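Local coordinates for FAD linked oxidase-like protein (Myceliophthora thermophila, PDB 5L6G) that oxidises the C1 hydroxyl of xylooligosaccharides and related sugars to lactones with bicovalently bound FAD, reducing molecular oxygen to hydrogen peroxide, at residues 296-299 / 300-303. Sequence-based numbering, arbitrary orientation.
Sequences AIQP and LLAL
Ile-297 meets Leu-300 and Leu-301 in a local contact within one amphipathic helix, 290-304, which packs on the eight-stranded antiparallel sheet of the oxidase. The isoleucine's two branches divide the work: CD1 lies 4.0 Å from CD2 of Leu-300, while CG2 approaches CD1 of Leu-301 as closely. With CG1 anti to the backbone N (chi1 -163°) and a bend at chi2 (67°), CD1 turns to Leu-300. Beneath this apolar face lie Met-269 and Met-271 of strand 269-275, Ile-239 of strand 234-240 and Leu-308 of strand 308-314; Leu-300 and Leu-303 also touch Trp-259 of helix 246-261. Strand 269-275 carries the substrate-binding Arg-272, its side chain about 11 Å from that of Leu-300. A proline inside a helix bends it in part because its nitrogen has no hydrogen to give, and Pro-299 does so here. At the next step Ala-296 O and Leu-300 N are 5.3 Å apart, and a water between them donates to the first and accepts from the second in place of the direct helical bond. Regular bonding follows, Leu-301 N reaching Ile-297 O at 3.1 Å. On the exposed flank, Gln-298 crosses Leu-301 roughly at a right angle, OE1 lying 3.8 Å from Leu-301 CD1.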
ATOM      1  N   ALA A 296       6.428  27.917   5.055  1.00 26.80           N
ATOM      2  CA  ALA A 296       6.487  27.019   3.903  1.00 25.80           C
ATOM      3  C   ALA A 296       5.179  26.957   3.109  1.00 24.89           C
ATOM      4  O   ALA A 296       5.194  26.811   1.890  1.00 24.63           O
ATOM      5  CB  ALA A 296       6.884  25.624   4.368  1.00 25.24           C
ATOM      6  N   ILE A 297       4.053  27.069   3.803  1.00 24.45           N
ATOM      7  CA  ILE A 297       2.743  26.858   3.189  1.00 23.91           C
ATOM      8  C   ILE A 297       2.133  28.159   2.656  1.00 24.07           C
ATOM      9  O   ILE A 297       1.160  28.131   1.915  1.00 22.84           O
ATOM     10  CB  ILE A 297       1.777  26.172   4.194  1.00 23.74           C
ATOM     11  CG1 ILE A 297       0.557  25.559   3.485  1.00 23.28           C
ATOM     12  CG2 ILE A 297       1.323  27.139   5.281  1.00 24.53           C
ATOM     13  CD1 ILE A 297       0.876  24.400   2.595  1.00 22.58           C
ATOM     14  N   GLN A 298       2.705  29.306   3.017  1.00 25.00           N
ATOM     15  CA  GLN A 298       2.104  30.572   2.632  1.00 26.05           C
ATOM     16  C   GLN A 298       1.860  30.751   1.122  1.00 24.80           C
ATOM     17  O   GLN A 298       0.783  31.183   0.734  1.00 23.63           O
ATOM     18  CB  GLN A 298       2.883  31.762   3.215  1.00 28.37           C
ATOM     19  CG  GLN A 298       2.201  33.099   2.975  1.00 30.50           C
ATOM     20  CD  GLN A 298       0.782  33.147   3.527  1.00 31.96           C
ATOM     21  OE1 GLN A 298       0.495  32.600   4.599  1.00 32.86           O
ATOM     22  NE2 GLN A 298      -0.119  33.799   2.789  1.00 32.93           N
ATOM     23  N   PRO A 299       2.857  30.437   0.266  1.00 24.12           N
ATOM     24  CA  PRO A 299       2.625  30.578  -1.175  1.00 23.88           C
ATOM     25  C   PRO A 299       1.416  29.796  -1.697  1.00 22.88           C
ATOM     26  O   PRO A 299       0.656  30.320  -2.529  1.00 22.94           O
ATOM     27  CB  PRO A 299       3.927  30.053  -1.789  1.00 23.86           C
ATOM     28  CG  PRO A 299       4.952  30.405  -0.772  1.00 24.62           C
ATOM     29  CD  PRO A 299       4.277  30.184   0.556  1.00 24.58           C
ATOM     30  N   LEU A 300       1.222  28.568  -1.211  1.00 21.92           N
ATOM     31  CA  LEU A 300       0.039  27.802  -1.581  1.00 21.33           C
ATOM     32  C   LEU A 300      -1.256  28.455  -1.097  1.00 21.82           C
ATOM     33  O   LEU A 300      -2.248  28.494  -1.832  1.00 21.95           O
ATOM     34  CB  LEU A 300       0.105  26.382  -1.012  1.00 20.82           C
ATOM     35  CG  LEU A 300      -1.050  25.481  -1.478  1.00 20.17           C
ATOM     36  CD1 LEU A 300      -1.141  25.475  -2.998  1.00 20.00           C
ATOM     37  CD2 LEU A 300      -0.938  24.068  -0.917  1.00 19.84           C
ATOM     38  N   LEU A 301      -1.260  28.929   0.147  1.00 22.27           N
ATOM     39  CA  LEU A 301      -2.452  29.573   0.713  1.00 22.91           C
ATOM     40  C   LEU A 301      -2.873  30.797  -0.115  1.00 23.52           C
ATOM     41  O   LEU A 301      -4.057  30.991  -0.390  1.00 23.05           O
ATOM     42  CB  LEU A 301      -2.219  29.980   2.168  1.00 23.59           C
ATOM     43  CG  LEU A 301      -1.973  28.903   3.233  1.00 23.61           C
ATOM     44  CD1 LEU A 301      -1.764  29.590   4.576  1.00 24.32           C
ATOM     45  CD2 LEU A 301      -3.104  27.884   3.317  1.00 23.12           C
ATOM     46  N   ALA A 302      -1.890  31.592  -0.535  1.00 24.19           N
ATOM     47  CA  ALA A 302      -2.135  32.763  -1.378  1.00 25.22           C
ATOM     48  C   ALA A 302      -2.668  32.347  -2.748  1.00 25.18           C
ATOM     49  O   ALA A 302      -3.577  32.969  -3.281  1.00 25.10           O
ATOM     50  CB  ALA A 302      -0.861  33.580  -1.528  1.00 25.95           C
ATOM     51  N   LEU A 303      -2.106  31.282  -3.298  1.00 24.94           N
ATOM     52  CA  LEU A 303      -2.525  30.760  -4.589  1.00 25.12           C
ATOM     53  C   LEU A 303      -3.972  30.255  -4.571  1.00 24.74           C
ATOM     54  O   LEU A 303      -4.745  30.562  -5.473  1.00 25.10           O
ATOM     55  CB  LEU A 303      -1.578  29.637  -5.011  1.00 25.36           C
ATOM     56  CG  LEU A 303      -1.799  29.038  -6.388  1.00 25.73           C
ATOM     57  CD1 LEU A 303      -1.415  30.057  -7.453  1.00 26.62           C
ATOM     58  CD2 LEU A 303      -0.979  27.758  -6.517  1.00 26.04           C
TER
HETATM   59  O   HOH W   1       3.473  26.845  -0.167  1.00 26.00           O